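Local coordinates for urea carboxylase (Thermus thermophilus, PDB 3OPF), which probably binds ATP and acts as a hydrolase, and is built largely of two carboxyltransferase regions of the cyclophilin-like clan, its substrate being unestablished, at residues 390-395 with 478-483; 410-415 with 488-493; 160-165 with 205-210; 77-82 with 196-201. All blocks are in the same frame, centred on the assembly; numbering follows the deposited sequence.

In the fold
Contacts 1 and 2 share one cyclophilin-like sheet in the C-terminal half of the chain: strands 390-396 and 488-492 are neighbours in it, the two contacts are centred 10 Å apart, and their four segments alternate along the sequence. Contact 4 pairs the first and last strands of the corresponding N-terminal sheet, and contact 3, centred 18 Å from it, packs the chain that leaves that sheet against the loop before strand 164-166, the segments 196-201 and 205-210 following each other closely. The two pairs sit on opposite sides of the chain's centre, with contacts 2 and 4 the farthest apart, 50 Å between centres. A glycerol near contact 3 is probably from crystallisation.

Contact 1: 390-395 with 478-483; sequences FRLRLL and WLLGQA
The ring of Phe390 carries Leu479 CB over one face, while Gln482 O lies at the ring edge, in its plane. CB stands 4.2 Å from the ring centroid and 13° off the ring normal, a CH-pi contact displaced toward the CD2 side. Ala483 CA is also near the edge, and its CB comes to 4.0 Å from Phe390 CE2. The indole of Trp478 in turn has Leu479 CD2 over one face, and the same methyl lies 4.1 Å from Phe390 CD1. The contact packs a strand of the cyclophilin-like sheet of the carboxyltransferase A and B region, 390-396, against the short helix 477-480 and the type I turn Leu480 to Ala483 that leads toward strand 488-492. No hydrogen bond joins the two segments, and the interface is almost wholly apolar and buried. Phe390 has CG anti to its carbonyl carbon (chi1 -60°), which puts the ring beside Leu479 O, with CE2 3.1 Å from that oxygen. Leu479 O accepts the backbone N-H of Gln482 and so stays paired. Beyond the ring, Leu392 spreads its methyls over two leucines, CD2 on Leu479 and CD1 on Leu480. The amide of Gln482 is turned away from the strand; its OE1 takes the backbone N-H of Val330, and its NE2 gives bonds to Arg331 O and Asp254, which hold the turn to another part of the chain. Leu479 CD1 lies 3.9 Å from Arg391 O and 4.0 Å from Leu392 CD2.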
loop_
_atom_site.group_PDB
_atom_site.type_symbol
_atom_site.label_atom_id
_atom_site.label_comp_id
_atom_site.label_asym_id
_atom_site.label_seq_id
_atom_site.Cartn_x
_atom_site.Cartn_y
_atom_site.Cartn_z
ATOM N N PHE A 390 -19.851 -13.328 4.242
ATOM C CA PHE A 390 -19.723 -11.927 4.651
ATOM C C PHE A 390 -20.861 -11.069 4.111
ATOM O O PHE A 390 -21.316 -11.266 2.987
ATOM C CB PHE A 390 -18.403 -11.336 4.161
ATOM C CG PHE A 390 -17.171 -12.036 4.681
ATOM C CD1 PHE A 390 -17.218 -12.906 5.770
ATOM C CD2 PHE A 390 -15.946 -11.791 4.086
ATOM C CE1 PHE A 390 -16.064 -13.529 6.234
ATOM C CE2 PHE A 390 -14.793 -12.408 4.551
ATOM C CZ PHE A 390 -14.856 -13.283 5.622
ATOM N N ARG A 391 -21.305 -10.120 4.932
ATOM C CA ARG A 391 -22.241 -9.085 4.522
ATOM C C ARG A 391 -21.476 -7.771 4.589
ATOM O O ARG A 391 -21.057 -7.355 5.664
ATOM C CB ARG A 391 -23.454 -9.036 5.456
ATOM C CG ARG A 391 -23.971 -10.399 5.889
ATOM C CD ARG A 391 -24.848 -11.032 4.834
ATOM N NE ARG A 391 -26.151 -10.376 4.752
ATOM C CZ ARG A 391 -27.127 -10.734 3.923
ATOM N NH1 ARG A 391 -26.965 -11.756 3.087
ATOM N NH2 ARG A 391 -28.275 -10.066 3.932
ATOM N N LEU A 392 -21.262 -7.140 3.441
ATOM C CA LEU A 392 -20.475 -5.914 3.371
ATOM C C LEU A 392 -21.380 -4.758 2.990
ATOM O O LEU A 392 -22.020 -4.786 1.944
ATOM C CB LEU A 392 -19.357 -6.062 2.338
ATOM C CG LEU A 392 -18.382 -7.227 2.544
ATOM C CD1 LEU A 392 -17.449 -7.351 1.352
ATOM C CD2 LEU A 392 -17.580 -7.039 3.818
ATOM N N ARG A 393 -21.446 -3.749 3.853
ATOM C CA ARG A 393 -22.182 -2.534 3.542
ATOM C C ARG A 393 -21.364 -1.668 2.584
ATOM O O ARG A 393 -20.136 -1.562 2.720
ATOM C CB ARG A 393 -22.526 -1.766 4.821
ATOM C CG ARG A 393 -23.578 -2.461 5.687
ATOM C CD ARG A 393 -23.600 -1.915 7.109
ATOM N NE ARG A 393 -22.448 -2.369 7.895
ATOM C CZ ARG A 393 -22.263 -2.098 9.186
ATOM N NH1 ARG A 393 -23.151 -1.376 9.863
ATOM N NH2 ARG A 393 -21.190 -2.557 9.812
ATOM N N LEU A 394 -22.049 -1.073 1.609
ATOM C CA LEU A 394 -21.418 -0.227 0.601
ATOM C C LEU A 394 -21.779 1.234 0.779
ATOM O O LEU A 394 -22.905 1.573 1.141
ATOM C CB LEU A 394 -21.848 -0.651 -0.803
ATOM C CG LEU A 394 -21.243 -1.930 -1.380
ATOM C CD1 LEU A 394 -21.740 -2.107 -2.807
ATOM C CD2 LEU A 394 -19.704 -1.926 -1.322
ATOM N N LEU A 395 -20.809 2.093 0.498
ATOM C CA LEU A 395 -21.022 3.530 0.456
ATOM C C LEU A 395 -20.703 3.991 -0.966
ATOM O O LEU A 395 -19.920 3.335 -1.663
ATOM C CB LEU A 395 -20.107 4.230 1.461
ATOM C CG LEU A 395 -20.227 3.787 2.926
ATOM C CD1 LEU A 395 -19.080 4.340 3.761
ATOM C CD2 LEU A 395 -21.559 4.222 3.501
ATOM N N TRP A 478 -12.517 -5.103 8.336
ATOM C CA TRP A 478 -11.869 -6.212 9.051
ATOM C C TRP A 478 -12.225 -7.590 8.465
ATOM O O TRP A 478 -11.378 -8.487 8.445
ATOM C CB TRP A 478 -12.201 -6.160 10.546
ATOM C CG TRP A 478 -13.601 -6.552 10.850
ATOM C CD1 TRP A 478 -14.726 -5.801 10.655
ATOM C CD2 TRP A 478 -14.038 -7.800 11.384
ATOM N NE1 TRP A 478 -15.841 -6.509 11.040
ATOM C CE2 TRP A 478 -15.446 -7.740 11.492
ATOM C CE3 TRP A 478 -13.379 -8.967 11.781
ATOM C CZ2 TRP A 478 -16.201 -8.804 11.981
ATOM C CZ3 TRP A 478 -14.131 -10.020 12.271
ATOM C CH2 TRP A 478 -15.524 -9.932 12.368
ATOM N N LEU A 479 -13.465 -7.758 7.995
ATOM C CA LEU A 479 -13.906 -9.034 7.406
ATOM C C LEU A 479 -13.050 -9.433 6.199
ATOM O O LEU A 479 -12.737 -10.608 6.006
ATOM C CB LEU A 479 -15.380 -8.969 6.983
ATOM C CG LEU A 479 -16.425 -8.916 8.096
ATOM C CD1 LEU A 479 -17.794 -8.518 7.520
ATOM C CD2 LEU A 479 -16.518 -10.252 8.839
ATOM N N LEU A 480 -12.669 -8.446 5.390
ATOM C CA LEU A 480 -11.880 -8.706 4.193
ATOM C C LEU A 480 -10.442 -9.098 4.528
ATOM O O LEU A 480 -9.767 -9.734 3.717
ATOM C CB LEU A 480 -11.935 -7.509 3.241
ATOM C CG LEU A 480 -13.351 -7.277 2.682
ATOM C CD1 LEU A 480 -13.427 -6.006 1.850
ATOM C CD2 LEU A 480 -13.809 -8.470 1.859
ATOM N N GLY A 481 -9.994 -8.755 5.732
ATOM C CA GLY A 481 -8.716 -9.239 6.249
ATOM C C GLY A 481 -8.766 -10.706 6.633
ATOM O O GLY A 481 -7.724 -11.319 6.901
ATOM N N GLN A 482 -9.982 -11.260 6.682
ATOM C CA GLN A 482 -10.201 -12.685 6.945
ATOM C C GLN A 482 -10.773 -13.447 5.729
ATOM O O GLN A 482 -11.183 -14.601 5.850
ATOM C CB GLN A 482 -11.135 -12.841 8.153
ATOM C CG GLN A 482 -10.560 -12.291 9.452
ATOM C CD GLN A 482 -9.280 -12.996 9.881
ATOM O OE1 GLN A 482 -8.990 -14.107 9.432
ATOM N NE2 GLN A 482 -8.508 -12.349 10.762
ATOM N N ALA A 483 -10.786 -12.800 4.567
ATOM C CA ALA A 483 -11.276 -13.412 3.338
ATOM C C ALA A 483 -10.316 -14.483 2.805
ATOM O O ALA A 483 -9.100 -14.447 3.064
ATOM C CB ALA A 483 -11.507 -12.341 2.271
#

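Contact 2: 410-415 with 488-493; sequences SGPFRV and EIHFTS
Phe413 and Ile489 exchange both of their backbone hydrogen bonds, forming an antiparallel hydrogen-bonded pair. Phe413 N donates to Ile489 O at 2.8 Å, nearly straight at 171°, and Ile489 N donates to Phe413 O, also at 2.8 Å. Before Phe413 the 410-412 loop is no longer directly bonded to 488-493, and a water bridges the two: it donates to Gly411 O and accepts from Phe491 N, its oxygen 2.9 Å from that nitrogen. On the face with Arg414, the guanidinium lies flat over Glu488 CB, its CZ 3.8 Å away. Bending at chi2 (-92°) turns the arginine across toward strand 488-492, where NH2 bonds Gly486 O. The Glu488 carboxylate is near but well out of the guanidinium plane, so any attraction is probably electrostatic, with no N-H aimed at it. Pro412 CB sits beside both Glu488 OE2 and His490 CE1. On the other face, Phe491 turns its edge to the face of Phe413, ring centroids 5.7 Å apart and planes at 69°, while Val415 CG2 meets Ile489 CD1. Strand 413-418 and the C-terminal strand 488-492 are antiparallel neighbours in the cyclophilin-like sheet of the carboxyltransferase A and B region.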
loop_
_atom_site.group_PDB
_atom_site.type_symbol
_atom_site.label_atom_id
_atom_site.label_comp_id
_atom_site.label_asym_id
_atom_site.label_seq_id
_atom_site.Cartn_x
_atom_site.Cartn_y
_atom_site.Cartn_z
ATOM N N SER A 410 -26.870 -6.895 -6.367
ATOM C CA SER A 410 -27.877 -7.679 -7.103
ATOM C C SER A 410 -27.900 -9.165 -6.742
ATOM O O SER A 410 -28.918 -9.829 -6.923
ATOM C CB SER A 410 -27.689 -7.524 -8.618
ATOM O OG SER A 410 -26.512 -8.171 -9.080
ATOM N N GLY A 411 -26.787 -9.687 -6.237
ATOM C CA GLY A 411 -26.702 -11.102 -5.890
ATOM C C GLY A 411 -25.352 -11.451 -5.297
ATOM O O GLY A 411 -24.471 -10.593 -5.224
ATOM N N PRO A 412 -25.182 -12.708 -4.856
ATOM C CA PRO A 412 -23.925 -13.104 -4.216
ATOM C C PRO A 412 -22.703 -13.029 -5.134
ATOM O O PRO A 412 -22.795 -13.309 -6.331
ATOM C CB PRO A 412 -24.179 -14.560 -3.790
ATOM C CG PRO A 412 -25.322 -15.011 -4.584
ATOM C CD PRO A 412 -26.169 -13.798 -4.831
ATOM N N PHE A 413 -21.581 -12.625 -4.554
ATOM C CA PHE A 413 -20.278 -12.722 -5.193
ATOM C C PHE A 413 -19.482 -13.779 -4.443
ATOM O O PHE A 413 -19.863 -14.199 -3.354
ATOM C CB PHE A 413 -19.529 -11.386 -5.124
ATOM C CG PHE A 413 -20.045 -10.346 -6.075
ATOM C CD1 PHE A 413 -21.232 -9.676 -5.813
ATOM C CD2 PHE A 413 -19.327 -10.015 -7.219
ATOM C CE1 PHE A 413 -21.711 -8.702 -6.691
ATOM C CE2 PHE A 413 -19.798 -9.049 -8.103
ATOM C CZ PHE A 413 -20.994 -8.390 -7.836
ATOM N N ARG A 414 -18.375 -14.205 -5.035
ATOM C CA ARG A 414 -17.475 -15.162 -4.401
ATOM C C ARG A 414 -16.063 -14.630 -4.528
ATOM O O ARG A 414 -15.711 -14.005 -5.530
ATOM C CB ARG A 414 -17.574 -16.534 -5.076
ATOM C CG ARG A 414 -18.868 -17.274 -4.831
ATOM C CD ARG A 414 -18.769 -18.194 -3.627
ATOM N NE ARG A 414 -20.047 -18.835 -3.328
ATOM C CZ ARG A 414 -20.244 -19.716 -2.348
ATOM N NH1 ARG A 414 -21.451 -20.236 -2.164
ATOM N NH2 ARG A 414 -19.241 -20.086 -1.554
ATOM N N VAL A 415 -15.258 -14.866 -3.501
ATOM C CA VAL A 415 -13.862 -14.469 -3.532
ATOM C C VAL A 415 -13.097 -15.383 -4.494
ATOM O O VAL A 415 -13.033 -16.596 -4.298
ATOM C CB VAL A 415 -13.232 -14.514 -2.127
ATOM C CG1 VAL A 415 -11.713 -14.295 -2.195
ATOM C CG2 VAL A 415 -13.897 -13.472 -1.225
ATOM N N GLU A 488 -18.318 -16.619 0.254
ATOM C CA GLU A 488 -19.440 -15.896 -0.333
ATOM C C GLU A 488 -19.531 -14.482 0.257
ATOM O O GLU A 488 -19.277 -14.283 1.445
ATOM C CB GLU A 488 -20.736 -16.665 -0.088
ATOM C CG GLU A 488 -21.974 -16.031 -0.690
ATOM C CD GLU A 488 -23.177 -16.946 -0.592
ATOM O OE1 GLU A 488 -23.335 -17.620 0.451
ATOM O OE2 GLU A 488 -23.960 -16.996 -1.560
ATOM N N ILE A 489 -19.878 -13.511 -0.593
ATOM C CA ILE A 489 -20.036 -12.114 -0.194
ATOM C C ILE A 489 -21.357 -11.559 -0.748
ATOM O O ILE A 489 -21.713 -11.815 -1.901
ATOM C CB ILE A 489 -18.844 -11.257 -0.689
ATOM C CG1 ILE A 489 -17.548 -11.726 -0.009
ATOM C CG2 ILE A 489 -19.092 -9.772 -0.437
ATOM C CD1 ILE A 489 -16.342 -10.874 -0.293
ATOM N N HIS A 490 -22.099 -10.844 0.098
ATOM C CA HIS A 490 -23.261 -10.061 -0.327
ATOM C C HIS A 490 -22.984 -8.595 -0.011
ATOM O O HIS A 490 -22.482 -8.275 1.070
ATOM C CB HIS A 490 -24.516 -10.497 0.423
ATOM C CG HIS A 490 -24.949 -11.900 0.132
ATOM N ND1 HIS A 490 -25.959 -12.198 -0.760
ATOM C CD2 HIS A 490 -24.528 -13.085 0.633
ATOM C CE1 HIS A 490 -26.135 -13.506 -0.802
ATOM N NE2 HIS A 490 -25.274 -14.068 0.030
ATOM N N PHE A 491 -23.304 -7.704 -0.946
ATOM C CA PHE A 491 -23.182 -6.273 -0.706
ATOM C C PHE A 491 -24.563 -5.708 -0.402
ATOM O O PHE A 491 -25.539 -6.104 -1.034
ATOM C CB PHE A 491 -22.577 -5.563 -1.916
ATOM C CG PHE A 491 -21.131 -5.881 -2.144
ATOM C CD1 PHE A 491 -20.166 -5.415 -1.270
ATOM C CD2 PHE A 491 -20.730 -6.647 -3.233
ATOM C CE1 PHE A 491 -18.823 -5.701 -1.478
ATOM C CE2 PHE A 491 -19.388 -6.943 -3.438
ATOM C CZ PHE A 491 -18.440 -6.468 -2.560
ATOM N N THR A 492 -24.634 -4.795 0.570
ATOM C CA THR A 492 -25.884 -4.104 0.915
ATOM C C THR A 492 -25.678 -2.594 0.915
ATOM O O THR A 492 -24.562 -2.106 1.121
ATOM C CB THR A 492 -26.410 -4.504 2.305
ATOM O OG1 THR A 492 -25.525 -4.009 3.319
ATOM C CG2 THR A 492 -26.536 -6.021 2.426
ATOM N N SER A 493 -26.768 -1.867 0.699
ATOM C CA SER A 493 -26.754 -0.411 0.714
ATOM C C SER A 493 -27.897 0.123 1.568
ATOM O O SER A 493 -29.029 -0.343 1.453
ATOM C CB SER A 493 -26.884 0.124 -0.709
ATOM O OG SER A 493 -27.047 1.532 -0.698
HETATM O O HOH W 1 -24.429 -8.534 -3.481
#

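Contact 3: 160-165 with 205-210; sequences YPLPSP and PPEPRP
Leu162 and Pro208 make the close part of the contact, and Pro163 with Glu207 the more polar part at its margin. Leu162 and the Pro208 ring run alongside each other, pointing contrary ways, with Leu162 CG 3.6 Å from Pro208 CG. The approach of the leucine CD2 to the same ring is too short to be reliable. Pro161 O adds a looser contact, 4.0 Å from Pro208 CD. Leu162 and Pro208 are both buried, whereas Pro163 and Glu207 are partly exposed. Here the carboxylate of Glu207 comes up to the proline ring, OE2 lying 3.2 Å from Pro163 CG. An extended chain beyond CG carries the group that far, and its charge is met elsewhere: OE1 forms a salt bridge with Arg356, which also bonds Pro208 O, and OE2 has a long, weak ion pair with Arg144. One arginine thus holds both the side chain of Glu207 and the backbone of its neighbour. No hydrogen bond crosses between the segments. Proline-rich chain running from strand 194-199 toward strand 221-225 is thereby laid against the loop before strand 164-166, a linker packed on the cyclophilin-like C and D region.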
loop_
_atom_site.group_PDB
_atom_site.type_symbol
_atom_site.label_atom_id
_atom_site.label_comp_id
_atom_site.label_asym_id
_atom_site.label_seq_id
_atom_site.Cartn_x
_atom_site.Cartn_y
_atom_site.Cartn_z
ATOM N N TYR A 160 10.006 4.056 -14.375
ATOM C CA TYR A 160 9.744 2.869 -13.548
ATOM C C TYR A 160 10.888 2.694 -12.521
ATOM O O TYR A 160 12.014 2.369 -12.901
ATOM C CB TYR A 160 9.641 1.609 -14.423
ATOM C CG TYR A 160 8.409 1.546 -15.308
ATOM C CD1 TYR A 160 7.333 0.720 -14.985
ATOM C CD2 TYR A 160 8.324 2.302 -16.480
ATOM C CE1 TYR A 160 6.189 0.665 -15.797
ATOM C CE2 TYR A 160 7.190 2.253 -17.297
ATOM C CZ TYR A 160 6.129 1.436 -16.947
ATOM O OH TYR A 160 5.018 1.381 -17.762
ATOM N N PRO A 161 10.616 2.936 -11.228
ATOM C CA PRO A 161 11.714 2.893 -10.243
ATOM C C PRO A 161 12.150 1.475 -9.880
ATOM O O PRO A 161 13.291 1.260 -9.458
ATOM C CB PRO A 161 11.115 3.598 -9.015
ATOM C CG PRO A 161 9.868 4.283 -9.510
ATOM C CD PRO A 161 9.366 3.406 -10.609
ATOM N N LEU A 162 11.229 0.533 -10.047
ATOM C CA LEU A 162 11.461 -0.880 -9.806
ATOM C C LEU A 162 10.728 -1.678 -10.879
ATOM O O LEU A 162 9.843 -1.135 -11.550
ATOM C CB LEU A 162 10.938 -1.249 -8.423
ATOM C CG LEU A 162 11.929 -0.940 -7.301
ATOM C CD1 LEU A 162 11.255 -1.004 -5.951
ATOM C CD2 LEU A 162 13.089 -1.925 -7.390
ATOM N N PRO A 163 11.084 -2.964 -11.046
ATOM C CA PRO A 163 10.382 -3.764 -12.044
ATOM C C PRO A 163 8.897 -3.925 -11.712
ATOM O O PRO A 163 8.555 -4.258 -10.588
ATOM C CB PRO A 163 11.111 -5.114 -11.998
ATOM C CG PRO A 163 12.416 -4.839 -11.332
ATOM C CD PRO A 163 12.127 -3.745 -10.357
ATOM N N SER A 164 8.027 -3.652 -12.680
ATOM C CA SER A 164 6.585 -3.799 -12.495
ATOM C C SER A 164 5.886 -3.937 -13.847
ATOM O O SER A 164 6.474 -3.609 -14.877
ATOM C CB SER A 164 6.011 -2.606 -11.722
ATOM O OG SER A 164 5.965 -1.426 -12.512
ATOM N N PRO A 165 4.630 -4.427 -13.851
ATOM C CA PRO A 165 3.878 -4.487 -15.104
ATOM C C PRO A 165 3.691 -3.107 -15.717
ATOM O O PRO A 165 3.693 -2.109 -14.997
ATOM C CB PRO A 165 2.525 -5.074 -14.678
ATOM C CG PRO A 165 2.821 -5.841 -13.453
ATOM C CD PRO A 165 3.892 -5.066 -12.747
ATOM N N PRO A 205 21.878 2.006 -13.156
ATOM C CA PRO A 205 21.758 1.869 -11.703
ATOM C C PRO A 205 21.298 0.467 -11.314
ATOM O O PRO A 205 20.450 -0.107 -12.009
ATOM C CB PRO A 205 20.687 2.907 -11.329
ATOM C CG PRO A 205 20.643 3.854 -12.468
ATOM C CD PRO A 205 20.985 3.050 -13.682
ATOM N N PRO A 206 21.863 -0.096 -10.233
ATOM C CA PRO A 206 21.359 -1.396 -9.792
ATOM C C PRO A 206 19.913 -1.312 -9.311
ATOM O O PRO A 206 19.392 -0.225 -9.061
ATOM C CB PRO A 206 22.303 -1.790 -8.646
ATOM C CG PRO A 206 23.045 -0.575 -8.284
ATOM C CD PRO A 206 23.036 0.345 -9.454
ATOM N N GLU A 207 19.266 -2.461 -9.203
ATOM C CA GLU A 207 17.908 -2.511 -8.686
ATOM C C GLU A 207 17.997 -2.209 -7.191
ATOM O O GLU A 207 18.901 -2.719 -6.522
ATOM C CB GLU A 207 17.304 -3.896 -8.913
ATOM C CG GLU A 207 15.989 -3.887 -9.644
ATOM C CD GLU A 207 15.503 -5.287 -9.953
ATOM O OE1 GLU A 207 15.096 -5.994 -9.007
ATOM O OE2 GLU A 207 15.537 -5.680 -11.137
ATOM N N PRO A 208 17.091 -1.371 -6.657
ATOM C CA PRO A 208 17.159 -1.160 -5.212
ATOM C C PRO A 208 17.022 -2.467 -4.423
ATOM O O PRO A 208 16.202 -3.324 -4.759
ATOM C CB PRO A 208 15.993 -0.203 -4.918
ATOM C CG PRO A 208 15.237 -0.054 -6.178
ATOM C CD PRO A 208 16.117 -0.482 -7.304
ATOM N N ARG A 209 17.857 -2.613 -3.401
ATOM C CA ARG A 209 17.889 -3.819 -2.583
ATOM C C ARG A 209 16.882 -3.680 -1.436
ATOM O O ARG A 209 16.660 -2.575 -0.944
ATOM C CB ARG A 209 19.300 -4.023 -2.026
ATOM N N PRO A 210 16.278 -4.796 -0.988
ATOM C CA PRO A 210 15.317 -4.695 0.124
ATOM C C PRO A 210 15.903 -4.044 1.384
ATOM O O PRO A 210 17.093 -4.203 1.663
ATOM C CB PRO A 210 14.936 -6.150 0.398
ATOM C CG PRO A 210 15.292 -6.889 -0.844
ATOM C CD PRO A 210 16.460 -6.187 -1.433
#

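Contact 4: 77-82 with 196-201; sequences VVEIPV and RFLEAE
The side chain of Leu198 reaches across to Glu79 and Pro81. Its CB begins on the face shared with Glu79, Arg196 and Pro81. CG stands between the backbone N and the carbonyl carbon (chi1 52°), which swings the branches over the neighbouring strand. Leu198 CG itself lies 4.1 Å from Glu79 CG. From there Leu198 CD1 rests on Pro81, 3.6 Å from its CA, while CD2 lies against the carboxylate end of Glu79, whose extended chain crosses the leucine at about a right angle. Pro81 CB also touches Ala200 CB, carrying the apolar contact on past the leucine. Beneath these side chains five backbone hydrogen bonds join the strands in parallel: Arg196 N to Val78 O (3.1 Å), Ile80 N to Arg196 O, Leu198 N to Ile80 O, Val82 N to Leu198 O and Ala200 N to Val82 O (2.8 Å). In the last the donor stands 43° out of the carbonyl plane. Parallel pairing of 77-83 with 194-199 joins the first and last strands of the cyclophilin-like sheet in the carboxyltransferase C and D region, whose other neighbours are antiparallel. On the other face Ile80, Val82 and Phe197 are buried, while Glu199 is exposed. Val82 CG2 comes to 3.5 Å from Phe197 CD1 at the ring edge, and Ile80 lies alongside the same ring, pointing the same way, with CB and CG2 both near CD1. His107 and Tyr112 meet the Phe197 ring from elsewhere in the fold. Glu199, near the end of its strand, has its OE2 in a salt bridge with Lys104.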
loop_
_atom_site.group_PDB
_atom_site.type_symbol
_atom_site.label_atom_id
_atom_site.label_comp_id
_atom_site.label_asym_id
_atom_site.label_seq_id
_atom_site.Cartn_x
_atom_site.Cartn_y
_atom_site.Cartn_z
ATOM N N VAL A 77 14.103 22.070 -10.297
ATOM C CA VAL A 77 14.328 21.417 -11.589
ATOM C C VAL A 77 15.325 20.278 -11.430
ATOM O O VAL A 77 16.489 20.517 -11.129
ATOM C CB VAL A 77 14.861 22.421 -12.637
ATOM C CG1 VAL A 77 15.281 21.703 -13.914
ATOM C CG2 VAL A 77 13.805 23.476 -12.941
ATOM N N VAL A 78 14.860 19.046 -11.623
ATOM C CA VAL A 78 15.708 17.866 -11.507
ATOM C C VAL A 78 16.132 17.386 -12.890
ATOM O O VAL A 78 15.291 17.187 -13.768
ATOM C CB VAL A 78 14.982 16.706 -10.789
ATOM C CG1 VAL A 78 15.956 15.560 -10.524
ATOM C CG2 VAL A 78 14.350 17.188 -9.492
ATOM N N GLU A 79 17.434 17.193 -13.069
ATOM C CA GLU A 79 17.981 16.700 -14.324
ATOM C C GLU A 79 18.062 15.179 -14.271
ATOM O O GLU A 79 18.599 14.621 -13.315
ATOM C CB GLU A 79 19.370 17.291 -14.555
ATOM C CG GLU A 79 19.605 17.766 -15.964
ATOM C CD GLU A 79 20.970 18.394 -16.123
ATOM O OE1 GLU A 79 21.044 19.574 -16.521
ATOM O OE2 GLU A 79 21.966 17.703 -15.838
ATOM N N ILE A 80 17.517 14.511 -15.286
ATOM C CA ILE A 80 17.558 13.054 -15.367
ATOM C C ILE A 80 18.380 12.610 -16.577
ATOM O O ILE A 80 17.949 12.798 -17.717
ATOM C CB ILE A 80 16.140 12.453 -15.481
ATOM C CG1 ILE A 80 15.276 12.874 -14.284
ATOM C CG2 ILE A 80 16.208 10.924 -15.601
ATOM C CD1 ILE A 80 15.690 12.250 -12.964
ATOM N N PRO A 81 19.571 12.028 -16.334
ATOM C CA PRO A 81 20.348 11.473 -17.429
ATOM C C PRO A 81 19.734 10.178 -17.944
ATOM O O PRO A 81 19.414 9.285 -17.153
ATOM C CB PRO A 81 21.730 11.223 -16.806
ATOM C CG PRO A 81 21.505 11.131 -15.365
ATOM C CD PRO A 81 20.277 11.929 -15.045
ATOM N N VAL A 82 19.576 10.082 -19.259
ATOM C CA VAL A 82 18.948 8.924 -19.888
ATOM C C VAL A 82 19.825 8.374 -20.992
ATOM O O VAL A 82 20.305 9.131 -21.840
ATOM C CB VAL A 82 17.601 9.298 -20.534
ATOM C CG1 VAL A 82 16.970 8.073 -21.199
ATOM C CG2 VAL A 82 16.667 9.906 -19.511
ATOM N N ARG A 196 13.960 17.837 -16.454
ATOM C CA ARG A 196 14.568 17.845 -17.781
ATOM C C ARG A 196 15.345 16.552 -18.002
ATOM O O ARG A 196 16.236 16.210 -17.211
ATOM C CB ARG A 196 15.527 19.024 -17.952
ATOM C CG ARG A 196 14.874 20.372 -18.131
ATOM C CD ARG A 196 15.901 21.385 -18.638
ATOM N NE ARG A 196 15.360 22.738 -18.739
ATOM C CZ ARG A 196 14.507 23.154 -19.674
ATOM N NH1 ARG A 196 14.059 22.326 -20.617
ATOM N NH2 ARG A 196 14.089 24.413 -19.660
ATOM N N PHE A 197 15.008 15.843 -19.079
ATOM C CA PHE A 197 15.753 14.655 -19.502
ATOM C C PHE A 197 16.889 15.082 -20.425
ATOM O O PHE A 197 16.724 15.993 -21.246
ATOM C CB PHE A 197 14.851 13.657 -20.245
ATOM C CG PHE A 197 13.774 13.043 -19.394
ATOM C CD1 PHE A 197 14.044 11.955 -18.585
ATOM C CD2 PHE A 197 12.481 13.558 -19.404
ATOM C CE1 PHE A 197 13.050 11.385 -17.797
ATOM C CE2 PHE A 197 11.479 12.986 -18.623
ATOM C CZ PHE A 197 11.768 11.903 -17.817
ATOM N N LEU A 198 18.042 14.434 -20.283
ATOM C CA LEU A 198 19.171 14.662 -21.188
ATOM C C LEU A 198 19.865 13.355 -21.550
ATOM O O LEU A 198 20.056 12.480 -20.694
ATOM C CB LEU A 198 20.169 15.672 -20.612
ATOM C CG LEU A 198 20.780 15.549 -19.219
ATOM C CD1 LEU A 198 21.746 14.382 -19.100
ATOM C CD2 LEU A 198 21.515 16.852 -18.899
ATOM N N GLU A 199 20.230 13.216 -22.823
ATOM C CA GLU A 199 20.915 12.011 -23.280
ATOM C C GLU A 199 22.275 11.917 -22.601
ATOM O O GLU A 199 23.007 12.898 -22.526
ATOM C CB GLU A 199 21.076 11.986 -24.805
ATOM C CG GLU A 199 21.703 10.682 -25.323
ATOM C CD GLU A 199 21.732 10.558 -26.842
ATOM O OE1 GLU A 199 21.717 11.597 -27.543
ATOM O OE2 GLU A 199 21.794 9.407 -27.332
ATOM N N ALA A 200 22.587 10.728 -22.097
ATOM C CA ALA A 200 23.832 10.480 -21.408
ATOM C C ALA A 200 24.219 9.009 -21.462
ATOM O O ALA A 200 23.438 8.146 -21.865
ATOM C CB ALA A 200 23.740 10.947 -19.948
ATOM N N GLU A 201 25.441 8.748 -21.031
ATOM C CA GLU A 201 25.967 7.406 -20.913
ATOM C C GLU A 201 26.605 7.264 -19.535
ATOM O O GLU A 201 27.148 8.221 -18.984
ATOM C CB GLU A 201 27.001 7.148 -22.015
ATOM C CG GLU A 201 27.673 5.764 -21.971
ATOM C CD GLU A 201 26.669 4.639 -22.084
ATOM O OE1 GLU A 201 26.482 4.118 -23.203
ATOM O OE2 GLU A 201 26.044 4.297 -21.060
#